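PDB 7RAG: lipoprotein from Clostridioides difficile, which binds the CwlD amidase and activates it allosterically during spore formation. Local coordinates for residues V140-A145 with P150-V155; G102-N107 with K169-R174; I76-P81 with D85-P90. One frame throughout, in Å; residues are numbered along the deposited sequence.

Interaction 1: V140-A145 with P150-V155; sequences VLYVNA and PEKMEV
With chi1 at -62°, Tyr-142 carries its ring beside its own backbone N, while Lys-152 leaves its strand with CG anti to N and then bends at chi3 (72°), which folds the end of the lysine over the face of the tyrosine. CE of Lys-152 lies 3.7 Å from CE2 of Tyr-142 in an off-centre CH-pi contact, and NZ of Lys-152 stands 4.9 Å from the Tyr-142 ring centroid as a cation-pi partner. The same NZ forms a salt bridge with OE2 of Glu-154, two residues on in its own strand, at 3.4 Å; its hydrogen bond is weak. OE1 of Glu-154 comes to the edge of the ring, its carboxylate turned 84° from the ring plane. Beside this trio the pairing is interrupted by a classic beta bulge: O of Tyr-142 accepts from N of Glu-151 at 2.6 Å and from N of Lys-152 at 3.2 Å, shifting the register by one so that Val-143 pairs with Pro-150. Glu-151 reaches Asn-144 instead, where ND2 of Asn-144 meets OE2 of Glu-151 at 2.8 Å from above the carboxylate plane; OE1 of Glu-151 is bonded to His-122. On the other face CD1 of Leu-141 packs on CB of Pro-150 at 3.7 Å. The hairpin sits between strands 122-128 and 162-173 of an antiparallel sheet, and Phe-15 from the helix of the second subunit covers Leu-141 and Val-143.

Interaction 2: G102-N107 with K169-R174; sequences GDFIKN and KDFEYR
Phe-104 sits in an irregular loop and Phe-171 on a strand just past a corner at Asp-170, so the two backbones form no ladder and send one ring each toward the other from opposite directions. The contact is confined to this pair and buries just 71 Å² in all. A chi1 of 58° lodges CG of Phe-104 between its backbone N and carbonyl carbon, whereas CG of Phe-171 is anti to N (-166°). The rings then meet rim to rim, with centroids 6.0 Å apart and planes inclined at 54°, neither lying over the face of the other. CZ of Phe-104 does most of the touching, at 3.7 Å from CE1 of Phe-171 and at the same distance from CZ of Phe-171; CE2 of Phe-104 follows at 4.1 Å from CE1 of Phe-171. Carbonyl O of Gly-102 lies in plane at the edge of the Phe-104 ring and is hydrogen-bonded to the hydroxyl of Tyr-168. Pro-150 touches both phenylalanines, and Tyr-25 of the second subunit meets both rings. Lys-169, Glu-172 and Tyr-173 pair antiparallel with a strand of that subunit, continuing the sheet across the interface. The pair thus belongs to an aromatic cluster at the interface between two copies of the lipoprotein, built by sheet extension, in a chain with two antiparallel sheets, consistent with the LolA family assignment.

Interaction 3: I76-P81 with D85-P90; sequences ILVKNP and DVVELP
The carboxylate of Asp-85 is gripped at both oxygens by the amidase chain: OD1 of Asp-85 forms a salt bridge with Arg-145 of that chain, and OD2 accepts a hydrogen bond from the indole NE1 of its Trp-199. The same tryptophan packs on Val-78 and on Asn-80, whose amide OD1 accepts from NZ of Lys-67 and the backbone N of Lys-82. Asp-85 and Asn-80 themselves are joined through their peptides; N of Asp-85 meets O of Asn-80 at 2.9 Å from above the carbonyl plane, 37° out of it. Six backbone bonds in regular antiparallel register fasten the strands from Ile-76 to Asn-80, among them N of Val-78 to O of Val-87 at 2.8 Å. On the Leu-77 and Lys-79 face, the aliphatic part of Lys-79 runs alongside Val-86, with CG of Lys-79 3.5 Å from CG2 of Val-86. CD2 of Leu-77 reaches 4.0 Å from CG1 of Val-86 and 4.1 Å from CG of Glu-88. On the opposite face CB of Val-78 touches CG2 of Val-87 at 3.7 Å. Backbone bonds thus fix the hairpin, so the Asp-85 carboxylate can be spent on the amidase, which is consistent with a part in recognising it.

Interactions 1 and 3 are both antiparallel hairpins, but in different sheets, with centres about 29 Å apart; interaction 1 is bulged and interaction 3 regular. Interaction 2, a single aromatic pair, lays a loop against the sheet of interaction 1 and touches it directly: CE of Met-153 lies 3.6 Å from O of Asp-103. Both reach the second subunit, interaction 1 by apolar packing, interaction 2 by aromatic rings and a backbone ladder. Interaction 3 touches neither and faces the amidase with a charged group and apolar packing. Each is partly buried. To its backbone bonds interaction 1 adds cation-pi and Asn-Glu contacts across the strands, interaction 3 apolar ones; 102-107 with 169-174 rests on ring packing.

Interaction 1: V140-A145 with P150-V155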
ATOM      1  N   VAL A 140      16.854 -26.730  -3.676  1.00 64.87           N
ATOM      2  CA  VAL A 140      16.624 -27.793  -4.648  1.00 64.97           C
ATOM      3  C   VAL A 140      15.139 -27.882  -4.963  1.00 62.67           C
ATOM      4  O   VAL A 140      14.319 -28.076  -4.059  1.00 60.63           O
ATOM      5  CB  VAL A 140      17.146 -29.154  -4.160  1.00 64.15           C
ATOM      6  CG1 VAL A 140      17.032 -30.175  -5.291  1.00 63.35           C
ATOM      7  CG2 VAL A 140      18.572 -29.024  -3.695  1.00 62.79           C
ATOM      8  N   LEU A 141      14.810 -27.799  -6.250  1.00 62.13           N
ATOM      9  CA  LEU A 141      13.441 -27.876  -6.736  1.00 62.10           C
ATOM     10  C   LEU A 141      13.269 -29.128  -7.580  1.00 63.95           C
ATOM     11  O   LEU A 141      14.055 -29.377  -8.499  1.00 63.44           O
ATOM     12  CB  LEU A 141      13.088 -26.644  -7.560  1.00 59.03           C
ATOM     13  CG  LEU A 141      11.671 -26.572  -8.126  1.00 61.29           C
ATOM     14  CD1 LEU A 141      10.618 -26.264  -7.068  1.00 55.41           C
ATOM     15  CD2 LEU A 141      11.639 -25.548  -9.257  1.00 64.58           C
ATOM     16  N   TYR A 142      12.238 -29.908  -7.267  1.00 60.42           N
ATOM     17  CA  TYR A 142      11.847 -31.069  -8.056  1.00 58.63           C
ATOM     18  C   TYR A 142      10.650 -30.679  -8.903  1.00 60.41           C
ATOM     19  O   TYR A 142       9.613 -30.273  -8.365  1.00 63.28           O
ATOM     20  CB  TYR A 142      11.500 -32.258  -7.160  1.00 59.04           C
ATOM     21  CG  TYR A 142      12.673 -32.708  -6.330  1.00 66.01           C
ATOM     22  CD1 TYR A 142      13.465 -33.782  -6.730  1.00 62.46           C
ATOM     23  CD2 TYR A 142      13.015 -32.039  -5.155  1.00 62.42           C
ATOM     24  CE1 TYR A 142      14.546 -34.178  -5.984  1.00 60.82           C
ATOM     25  CE2 TYR A 142      14.096 -32.436  -4.405  1.00 60.90           C
ATOM     26  CZ  TYR A 142      14.856 -33.502  -4.823  1.00 64.43           C
ATOM     27  OH  TYR A 142      15.942 -33.886  -4.069  1.00 76.65           O
ATOM     28  N   VAL A 143      10.790 -30.804 -10.217  1.00 64.66           N
ATOM     29  CA  VAL A 143       9.736 -30.493 -11.172  1.00 63.18           C
ATOM     30  C   VAL A 143       9.273 -31.795 -11.815  1.00 63.98           C
ATOM     31  O   VAL A 143      10.092 -32.653 -12.161  1.00 66.92           O
ATOM     32  CB  VAL A 143      10.229 -29.493 -12.238  1.00 62.59           C
ATOM     33  CG1 VAL A 143       9.082 -29.084 -13.156  1.00 61.77           C
ATOM     34  CG2 VAL A 143      10.855 -28.279 -11.577  1.00 60.26           C
ATOM     35  N   ASN A 144       7.966 -31.951 -11.960  1.00 60.07           N
ATOM     36  CA  ASN A 144       7.439 -33.108 -12.664  1.00 63.21           C
ATOM     37  C   ASN A 144       7.818 -33.003 -14.136  1.00 62.40           C
ATOM     38  O   ASN A 144       7.481 -32.022 -14.800  1.00 62.58           O
ATOM     39  CB  ASN A 144       5.927 -33.178 -12.484  1.00 60.80           C
ATOM     40  CG  ASN A 144       5.323 -34.384 -13.138  1.00 61.97           C
ATOM     41  OD1 ASN A 144       5.266 -34.489 -14.358  1.00 63.04           O
ATOM     42  ND2 ASN A 144       4.847 -35.297 -12.328  1.00 61.92           N
ATOM     43  N   ALA A 145       8.514 -34.009 -14.654  1.00 63.55           N
ATOM     44  CA  ALA A 145       9.062 -33.885 -15.995  1.00 64.95           C
ATOM     45  C   ALA A 145       7.994 -33.896 -17.065  1.00 66.21           C
ATOM     46  O   ALA A 145       8.287 -33.514 -18.200  1.00 68.13           O
ATOM     47  CB  ALA A 145      10.065 -35.001 -16.268  1.00 67.84           C
ATOM     48  N   PRO A 150       6.105 -27.746 -10.463  1.00 60.09           N
ATOM     49  CA  PRO A 150       6.987 -28.121  -9.351  1.00 59.91           C
ATOM     50  C   PRO A 150       6.292 -29.103  -8.421  1.00 56.08           C
ATOM     51  O   PRO A 150       5.106 -28.959  -8.117  1.00 55.86           O
ATOM     52  CB  PRO A 150       7.262 -26.785  -8.651  1.00 55.93           C
ATOM     53  CG  PRO A 150       6.047 -25.972  -8.927  1.00 57.38           C
ATOM     54  CD  PRO A 150       5.568 -26.382 -10.314  1.00 57.63           C
ATOM     55  N   GLU A 151       7.034 -30.115  -7.972  1.00 56.05           N
ATOM     56  CA  GLU A 151       6.500 -31.077  -7.012  1.00 55.75           C
ATOM     57  C   GLU A 151       7.010 -30.819  -5.602  1.00 58.36           C
ATOM     58  O   GLU A 151       6.227 -30.818  -4.647  1.00 54.17           O
ATOM     59  CB  GLU A 151       6.848 -32.509  -7.432  1.00 56.80           C
ATOM     60  CG  GLU A 151       6.310 -32.892  -8.802  1.00 67.53           C
ATOM     61  CD  GLU A 151       5.828 -34.345  -8.888  1.00 75.37           C
ATOM     62  OE1 GLU A 151       6.460 -35.229  -8.269  1.00 81.71           O
ATOM     63  OE2 GLU A 151       4.807 -34.601  -9.569  1.00 69.60           O
ATOM     64  N   LYS A 152       8.312 -30.578  -5.456  1.00 59.35           N
ATOM     65  CA  LYS A 152       8.921 -30.487  -4.143  1.00 54.70           C
ATOM     66  C   LYS A 152      10.068 -29.490  -4.173  1.00 57.48           C
ATOM     67  O   LYS A 152      10.733 -29.308  -5.198  1.00 56.59           O
ATOM     68  CB  LYS A 152       9.428 -31.853  -3.679  1.00 54.72           C
ATOM     69  CG  LYS A 152       9.832 -31.887  -2.236  1.00 57.59           C
ATOM     70  CD  LYS A 152      10.083 -33.307  -1.751  1.00 60.18           C
ATOM     71  CE  LYS A 152      11.366 -33.889  -2.334  1.00 63.05           C
ATOM     72  NZ  LYS A 152      11.788 -35.114  -1.583  1.00 72.56           N
HETATM   73  N   MSE A 153      10.301 -28.859  -3.029  1.00 57.90           N
HETATM   74  CA  MSE A 153      11.455 -28.003  -2.886  1.00 54.29           C
HETATM   75  C   MSE A 153      12.096 -28.189  -1.531  1.00 56.06           C
HETATM   76  O   MSE A 153      11.390 -28.288  -0.537  1.00 58.41           O
HETATM   77  CB  MSE A 153      11.080 -26.549  -3.083  1.00 54.43           C
HETATM   78  CG  MSE A 153      12.325 -25.693  -3.128  1.00 68.06           C
HETATM   79 SE   MSE A 153      12.061 -23.819  -2.670  1.00 95.53          SE
HETATM   80  CE  MSE A 153      11.476 -23.161  -4.452  1.00 56.40           C
ATOM     81  N   GLU A 154      13.425 -28.250  -1.484  1.00 54.84           N
ATOM     82  CA  GLU A 154      14.157 -28.424  -0.235  1.00 55.73           C
ATOM     83  C   GLU A 154      15.203 -27.325  -0.073  1.00 58.30           C
ATOM     84  O   GLU A 154      15.995 -27.072  -0.989  1.00 58.55           O
ATOM     85  CB  GLU A 154      14.832 -29.799  -0.176  1.00 54.90           C
ATOM     86  CG  GLU A 154      13.867 -30.973  -0.268  1.00 54.83           C
ATOM     87  CD  GLU A 154      14.578 -32.323  -0.283  1.00 64.93           C
ATOM     88  OE1 GLU A 154      15.730 -32.399  -0.774  1.00 68.09           O
ATOM     89  OE2 GLU A 154      13.983 -33.316   0.200  1.00 66.98           O
ATOM     90  N   VAL A 155      15.200 -26.671   1.084  1.00 53.85           N
ATOM     91  CA  VAL A 155      16.318 -25.843   1.514  1.00 54.44           C
ATOM     92  C   VAL A 155      17.208 -26.716   2.399  1.00 56.94           C
ATOM     93  O   VAL A 155      16.763 -27.251   3.423  1.00 54.88           O
ATOM     94  CB  VAL A 155      15.829 -24.576   2.238  1.00 58.96           C
ATOM     95  CG1 VAL A 155      16.994 -23.660   2.628  1.00 53.86           C
ATOM     96  CG2 VAL A 155      14.833 -23.822   1.364  1.00 51.63           C
TER

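Interaction 2: G102-N107 with K169-R174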
ATOM      1  N   GLY A 102       9.400 -21.524  -1.138  1.00 62.51           N
ATOM      2  CA  GLY A 102       8.341 -21.905  -2.054  1.00 55.16           C
ATOM      3  C   GLY A 102       8.274 -21.053  -3.309  1.00 57.75           C
ATOM      4  O   GLY A 102       7.631 -21.455  -4.289  1.00 58.16           O
ATOM      5  N   ASP A 103       8.921 -19.887  -3.308  1.00 60.56           N
ATOM      6  CA  ASP A 103       8.977 -19.034  -4.490  1.00 60.52           C
ATOM      7  C   ASP A 103       9.984 -19.609  -5.474  1.00 55.02           C
ATOM      8  O   ASP A 103      11.174 -19.678  -5.177  1.00 69.01           O
ATOM      9  CB  ASP A 103       9.357 -17.612  -4.085  1.00 60.48           C
ATOM     10  CG  ASP A 103       9.517 -16.682  -5.266  1.00 65.05           C
ATOM     11  OD1 ASP A 103       9.065 -17.017  -6.387  1.00 64.27           O
ATOM     12  OD2 ASP A 103      10.121 -15.594  -5.063  1.00 73.65           O
ATOM     13  N   PHE A 104       9.516 -20.012  -6.640  1.00 64.84           N
ATOM     14  CA  PHE A 104      10.367 -20.659  -7.627  1.00 65.03           C
ATOM     15  C   PHE A 104      10.452 -19.925  -8.952  1.00 70.16           C
ATOM     16  O   PHE A 104      11.489 -20.027  -9.611  1.00 80.97           O
ATOM     17  CB  PHE A 104       9.895 -22.093  -7.903  1.00 61.59           C
ATOM     18  CG  PHE A 104       8.491 -22.174  -8.391  1.00 58.13           C
ATOM     19  CD1 PHE A 104       8.221 -22.223  -9.748  1.00 57.86           C
ATOM     20  CD2 PHE A 104       7.437 -22.184  -7.493  1.00 59.70           C
ATOM     21  CE1 PHE A 104       6.935 -22.291 -10.211  1.00 58.53           C
ATOM     22  CE2 PHE A 104       6.129 -22.254  -7.946  1.00 59.86           C
ATOM     23  CZ  PHE A 104       5.878 -22.304  -9.315  1.00 61.95           C
ATOM     24  N   ILE A 105       9.409 -19.207  -9.377  1.00 65.81           N
ATOM     25  CA  ILE A 105       9.548 -18.414 -10.593  1.00 72.82           C
ATOM     26  C   ILE A 105      10.605 -17.354 -10.359  1.00 76.93           C
ATOM     27  O   ILE A 105      10.701 -16.779  -9.263  1.00 84.16           O
ATOM     28  CB  ILE A 105       8.238 -17.735 -11.027  1.00 73.19           C
ATOM     29  CG1 ILE A 105       7.034 -18.671 -10.950  1.00 69.04           C
ATOM     30  CG2 ILE A 105       8.392 -17.190 -12.452  1.00 70.46           C
ATOM     31  CD1 ILE A 105       5.746 -18.003 -11.439  1.00 66.57           C
ATOM     32  N   LYS A 106      11.382 -17.070 -11.393  1.00 78.77           N
ATOM     33  CA  LYS A 106      12.354 -15.986 -11.472  1.00 88.35           C
ATOM     34  C   LYS A 106      13.656 -16.303 -10.746  1.00 87.39           C
ATOM     35  O   LYS A 106      14.597 -15.514 -10.850  1.00 98.94           O
ATOM     36  CB  LYS A 106      11.813 -14.635 -10.953  1.00 87.46           C
ATOM     37  CG  LYS A 106      10.860 -13.892 -11.915  1.00 87.69           C
ATOM     38  CD  LYS A 106      10.462 -12.521 -11.356  1.00 84.81           C
ATOM     39  CE  LYS A 106      11.367 -12.099 -10.199  1.00 82.14           C
ATOM     40  NZ  LYS A 106      11.082 -10.710  -9.761  1.00 92.25           N
ATOM     41  N   ASN A 107      13.766 -17.418 -10.030  1.00 84.26           N
ATOM     42  CA  ASN A 107      15.082 -17.949  -9.697  1.00 84.06           C
ATOM     43  C   ASN A 107      15.410 -19.200 -10.484  1.00 88.51           C
ATOM     44  O   ASN A 107      16.551 -19.363 -10.934  1.00 91.29           O
ATOM     45  CB  ASN A 107      15.211 -18.254  -8.203  1.00 78.82           C
ATOM     46  CG  ASN A 107      16.551 -18.915  -7.858  1.00 78.91           C
ATOM     47  OD1 ASN A 107      16.597 -20.012  -7.287  1.00 78.15           O
ATOM     48  ND2 ASN A 107      17.647 -18.253  -8.226  1.00 70.00           N
ATOM     49  N   LYS A 169       0.940 -29.175  -3.813  1.00 54.62           N
ATOM     50  CA  LYS A 169      -0.276 -29.924  -4.115  1.00 56.77           C
ATOM     51  C   LYS A 169      -1.278 -29.021  -4.833  1.00 58.77           C
ATOM     52  O   LYS A 169      -1.362 -27.823  -4.547  1.00 56.56           O
ATOM     53  CB  LYS A 169      -0.920 -30.494  -2.820  1.00 57.39           C
ATOM     54  CG  LYS A 169       0.004 -31.384  -1.960  1.00 58.04           C
ATOM     55  CD  LYS A 169       0.033 -32.834  -2.445  1.00 59.44           C
ATOM     56  CE  LYS A 169       1.273 -33.566  -1.971  1.00 59.76           C
ATOM     57  NZ  LYS A 169       2.490 -33.083  -2.702  1.00 70.45           N
ATOM     58  N   ASP A 170      -2.042 -29.600  -5.768  1.00 58.07           N
ATOM     59  CA  ASP A 170      -3.159 -28.921  -6.435  1.00 59.35           C
ATOM     60  C   ASP A 170      -2.690 -27.739  -7.280  1.00 59.39           C
ATOM     61  O   ASP A 170      -3.333 -26.684  -7.282  1.00 60.81           O
ATOM     62  CB  ASP A 170      -4.223 -28.438  -5.442  1.00 59.78           C
ATOM     63  CG  ASP A 170      -4.764 -29.541  -4.554  1.00 67.86           C
ATOM     64  OD1 ASP A 170      -4.800 -30.712  -4.997  1.00 69.12           O
ATOM     65  OD2 ASP A 170      -5.168 -29.227  -3.405  1.00 73.40           O
ATOM     66  N   PHE A 171      -1.588 -27.914  -8.017  1.00 60.81           N
ATOM     67  CA  PHE A 171      -0.986 -26.811  -8.762  1.00 59.34           C
ATOM     68  C   PHE A 171      -1.780 -26.513 -10.028  1.00 62.85           C
ATOM     69  O   PHE A 171      -1.899 -27.368 -10.908  1.00 70.77           O
ATOM     70  CB  PHE A 171       0.458 -27.125  -9.132  1.00 58.16           C
ATOM     71  CG  PHE A 171       1.219 -25.925  -9.595  1.00 64.31           C
ATOM     72  CD1 PHE A 171       1.903 -25.128  -8.685  1.00 60.69           C
ATOM     73  CD2 PHE A 171       1.223 -25.561 -10.933  1.00 64.76           C
ATOM     74  CE1 PHE A 171       2.595 -24.009  -9.105  1.00 60.40           C
ATOM     75  CE2 PHE A 171       1.914 -24.439 -11.361  1.00 63.15           C
ATOM     76  CZ  PHE A 171       2.602 -23.664 -10.445  1.00 60.74           C
ATOM     77  N   GLU A 172      -2.289 -25.294 -10.143  1.00 64.19           N
ATOM     78  CA  GLU A 172      -2.954 -24.852 -11.359  1.00 68.77           C
ATOM     79  C   GLU A 172      -2.373 -23.508 -11.781  1.00 66.73           C
ATOM     80  O   GLU A 172      -1.924 -22.729 -10.938  1.00 65.73           O
ATOM     81  CB  GLU A 172      -4.475 -24.756 -11.145  1.00 75.27           C
ATOM     82  CG  GLU A 172      -4.882 -23.698 -10.126  1.00 80.12           C
ATOM     83  CD  GLU A 172      -6.299 -23.882  -9.597  1.00 96.30           C
ATOM     84  OE1 GLU A 172      -6.798 -25.034  -9.616  1.00100.32           O
ATOM     85  OE2 GLU A 172      -6.907 -22.874  -9.159  1.00100.17           O
ATOM     86  N   TYR A 173      -2.368 -23.247 -13.091  1.00 69.02           N
ATOM     87  CA  TYR A 173      -1.868 -21.982 -13.619  1.00 68.87           C
ATOM     88  C   TYR A 173      -2.682 -21.552 -14.837  1.00 68.28           C
ATOM     89  O   TYR A 173      -3.393 -22.347 -15.454  1.00 69.12           O
ATOM     90  CB  TYR A 173      -0.376 -22.055 -13.992  1.00 65.27           C
ATOM     91  CG  TYR A 173      -0.087 -23.018 -15.103  1.00 66.93           C
ATOM     92  CD1 TYR A 173      -0.117 -22.616 -16.435  1.00 69.52           C
ATOM     93  CD2 TYR A 173       0.196 -24.342 -14.827  1.00 64.44           C
ATOM     94  CE1 TYR A 173       0.132 -23.516 -17.458  1.00 68.05           C
ATOM     95  CE2 TYR A 173       0.448 -25.244 -15.831  1.00 65.61           C
ATOM     96  CZ  TYR A 173       0.414 -24.836 -17.147  1.00 70.67           C
ATOM     97  OH  TYR A 173       0.657 -25.770 -18.145  1.00 69.27           O
ATOM     98  N   ARG A 174      -2.577 -20.260 -15.152  1.00 74.89           N
ATOM     99  CA  ARG A 174      -3.066 -19.677 -16.394  1.00 74.18           C
ATOM    100  C   ARG A 174      -1.921 -18.910 -17.067  1.00 75.77           C
ATOM    101  O   ARG A 174      -1.473 -19.262 -18.166  1.00 80.85           O
ATOM    102  CB  ARG A 174      -4.244 -18.742 -16.133  1.00 75.95           C
ATOM    103  CG  ARG A 174      -5.350 -19.317 -15.262  1.00 75.59           C
ATOM    104  CD  ARG A 174      -6.444 -18.262 -14.987  1.00 83.03           C
ATOM    105  NE  ARG A 174      -6.693 -18.107 -13.551  1.00 88.46           N
ATOM    106  CZ  ARG A 174      -7.477 -17.180 -13.001  1.00 87.24           C
ATOM    107  NH1 ARG A 174      -8.121 -16.300 -13.765  1.00 88.90           N
ATOM    108  NH2 ARG A 174      -7.618 -17.137 -11.675  1.00 82.03           N
TER

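Interaction 3: I76-P81 with D85-P90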
ATOM      1  N   ILE A  76       5.159  -5.082   1.539  1.00 72.97           N
ATOM      2  CA  ILE A  76       4.753  -6.366   2.093  1.00 68.63           C
ATOM      3  C   ILE A  76       3.630  -6.111   3.090  1.00 68.80           C
ATOM      4  O   ILE A  76       3.745  -5.220   3.936  1.00 70.37           O
ATOM      5  CB  ILE A  76       5.934  -7.090   2.770  1.00 66.29           C
ATOM      6  CG1 ILE A  76       6.901  -7.621   1.716  1.00 68.16           C
ATOM      7  CG2 ILE A  76       5.440  -8.194   3.703  1.00 61.72           C
ATOM      8  CD1 ILE A  76       8.188  -8.107   2.290  1.00 74.19           C
ATOM      9  N   LEU A  77       2.553  -6.888   2.997  1.00 65.14           N
ATOM     10  CA  LEU A  77       1.407  -6.788   3.890  1.00 60.23           C
ATOM     11  C   LEU A  77       1.348  -8.044   4.737  1.00 61.53           C
ATOM     12  O   LEU A  77       1.288  -9.148   4.202  1.00 64.00           O
ATOM     13  CB  LEU A  77       0.111  -6.639   3.098  1.00 64.35           C
ATOM     14  CG  LEU A  77      -0.119  -5.365   2.296  1.00 67.69           C
ATOM     15  CD1 LEU A  77      -1.253  -5.614   1.352  1.00 73.06           C
ATOM     16  CD2 LEU A  77      -0.438  -4.212   3.229  1.00 66.36           C
ATOM     17  N   VAL A  78       1.338  -7.886   6.051  1.00 61.17           N
ATOM     18  CA  VAL A  78       1.295  -9.008   6.974  1.00 55.15           C
ATOM     19  C   VAL A  78      -0.004  -8.865   7.751  1.00 58.58           C
ATOM     20  O   VAL A  78      -0.236  -7.834   8.392  1.00 64.45           O
ATOM     21  CB  VAL A  78       2.527  -9.014   7.896  1.00 57.24           C
ATOM     22  CG1 VAL A  78       2.575 -10.256   8.750  1.00 51.82           C
ATOM     23  CG2 VAL A  78       3.787  -8.892   7.068  1.00 55.19           C
ATOM     24  N   LYS A  79      -0.867  -9.868   7.664  1.00 55.77           N
ATOM     25  CA  LYS A  79      -2.245  -9.742   8.120  1.00 57.93           C
ATOM     26  C   LYS A  79      -2.569 -10.807   9.155  1.00 58.56           C
ATOM     27  O   LYS A  79      -2.331 -11.998   8.916  1.00 60.46           O
ATOM     28  CB  LYS A  79      -3.217  -9.844   6.940  1.00 61.21           C
ATOM     29  CG  LYS A  79      -3.250  -8.598   6.067  1.00 63.53           C
ATOM     30  CD  LYS A  79      -4.360  -8.655   5.055  1.00 63.10           C
ATOM     31  CE  LYS A  79      -4.342  -7.418   4.165  1.00 70.20           C
ATOM     32  NZ  LYS A  79      -4.657  -7.771   2.755  1.00 74.26           N
ATOM     33  N   ASN A  80      -3.093 -10.374  10.302  1.00 58.32           N
ATOM     34  CA  ASN A  80      -3.713 -11.270  11.279  1.00 59.89           C
ATOM     35  C   ASN A  80      -5.167 -10.854  11.429  1.00 65.90           C
ATOM     36  O   ASN A  80      -5.472  -9.902  12.174  1.00 66.27           O
ATOM     37  CB  ASN A  80      -3.011 -11.237  12.636  1.00 56.35           C
ATOM     38  CG  ASN A  80      -3.602 -12.255  13.629  1.00 64.79           C
ATOM     39  OD1 ASN A  80      -4.483 -13.048  13.275  1.00 69.04           O
ATOM     40  ND2 ASN A  80      -3.100 -12.252  14.862  1.00 59.12           N
ATOM     41  N   PRO A  81      -6.097 -11.538  10.754  1.00 66.98           N
ATOM     42  CA  PRO A  81      -7.499 -11.108  10.806  1.00 65.92           C
ATOM     43  C   PRO A  81      -8.178 -11.454  12.112  1.00 69.81           C
ATOM     44  O   PRO A  81      -9.203 -10.845  12.432  1.00 73.13           O
ATOM     45  CB  PRO A  81      -8.126 -11.847   9.623  1.00 63.25           C
ATOM     46  CG  PRO A  81      -7.336 -13.128   9.542  1.00 64.42           C
ATOM     47  CD  PRO A  81      -5.927 -12.792   9.996  1.00 66.31           C
ATOM     48  N   ASP A  85      -5.632  -6.973  12.260  1.00 72.87           N
ATOM     49  CA  ASP A  85      -4.379  -6.240  12.165  1.00 68.41           C
ATOM     50  C   ASP A  85      -3.772  -6.394  10.777  1.00 64.75           C
ATOM     51  O   ASP A  85      -3.685  -7.507  10.246  1.00 62.70           O
ATOM     52  CB  ASP A  85      -3.375  -6.689  13.220  1.00 67.59           C
ATOM     53  CG  ASP A  85      -2.272  -5.666  13.411  1.00 70.27           C
ATOM     54  OD1 ASP A  85      -2.529  -4.482  13.083  1.00 67.34           O
ATOM     55  OD2 ASP A  85      -1.154  -6.030  13.862  1.00 65.72           O
ATOM     56  N   VAL A  86      -3.368  -5.270  10.196  1.00 66.79           N
ATOM     57  CA  VAL A  86      -2.655  -5.224   8.928  1.00 63.66           C
ATOM     58  C   VAL A  86      -1.418  -4.381   9.138  1.00 67.01           C
ATOM     59  O   VAL A  86      -1.522  -3.221   9.559  1.00 69.06           O
ATOM     60  CB  VAL A  86      -3.495  -4.625   7.797  1.00 66.31           C
ATOM     61  CG1 VAL A  86      -2.576  -4.265   6.625  1.00 65.61           C
ATOM     62  CG2 VAL A  86      -4.595  -5.599   7.369  1.00 65.77           C
ATOM     63  N   VAL A  87      -0.253  -4.947   8.844  1.00 65.81           N
ATOM     64  CA  VAL A  87       0.997  -4.217   8.962  1.00 65.22           C
ATOM     65  C   VAL A  87       1.659  -4.179   7.590  1.00 65.84           C
ATOM     66  O   VAL A  87       1.718  -5.187   6.875  1.00 62.75           O
ATOM     67  CB  VAL A  87       1.925  -4.808  10.051  1.00 61.78           C
ATOM     68  CG1 VAL A  87       1.097  -5.497  11.122  1.00 57.84           C
ATOM     69  CG2 VAL A  87       2.955  -5.736   9.472  1.00 65.00           C
ATOM     70  N   GLU A  88       2.110  -2.985   7.219  1.00 66.18           N
ATOM     71  CA  GLU A  88       2.803  -2.710   5.974  1.00 66.97           C
ATOM     72  C   GLU A  88       4.284  -2.551   6.282  1.00 70.19           C
ATOM     73  O   GLU A  88       4.650  -1.792   7.186  1.00 69.83           O
ATOM     74  CB  GLU A  88       2.253  -1.435   5.346  1.00 70.94           C
ATOM     75  CG  GLU A  88       2.401  -1.335   3.853  1.00 78.64           C
ATOM     76  CD  GLU A  88       1.988   0.033   3.329  1.00 79.49           C
ATOM     77  OE1 GLU A  88       1.725   0.950   4.151  1.00 81.22           O
ATOM     78  OE2 GLU A  88       1.937   0.185   2.090  1.00 81.01           O
ATOM     79  N   LEU A  89       5.124  -3.274   5.550  1.00 69.67           N
ATOM     80  CA  LEU A  89       6.568  -3.288   5.717  1.00 68.57           C
ATOM     81  C   LEU A  89       7.232  -3.040   4.376  1.00 72.45           C
ATOM     82  O   LEU A  89       6.658  -3.345   3.326  1.00 71.77           O
ATOM     83  CB  LEU A  89       7.069  -4.626   6.276  1.00 65.52           C
ATOM     84  CG  LEU A  89       6.483  -5.140   7.586  1.00 66.12           C
ATOM     85  CD1 LEU A  89       7.330  -6.262   8.103  1.00 65.87           C
ATOM     86  CD2 LEU A  89       6.438  -4.040   8.596  1.00 73.13           C
ATOM     87  N   PRO A  90       8.446  -2.496   4.373  1.00 78.77           N
ATOM     88  CA  PRO A  90       9.153  -2.289   3.105  1.00 81.77           C
ATOM     89  C   PRO A  90       9.781  -3.578   2.584  1.00 88.22           C
ATOM     90  O   PRO A  90      10.238  -4.428   3.353  1.00 85.29           O
ATOM     91  CB  PRO A  90      10.228  -1.252   3.466  1.00 81.96           C
ATOM     92  CG  PRO A  90       9.862  -0.742   4.842  1.00 71.28           C
ATOM     93  CD  PRO A  90       9.146  -1.854   5.501  1.00 69.83           C
TER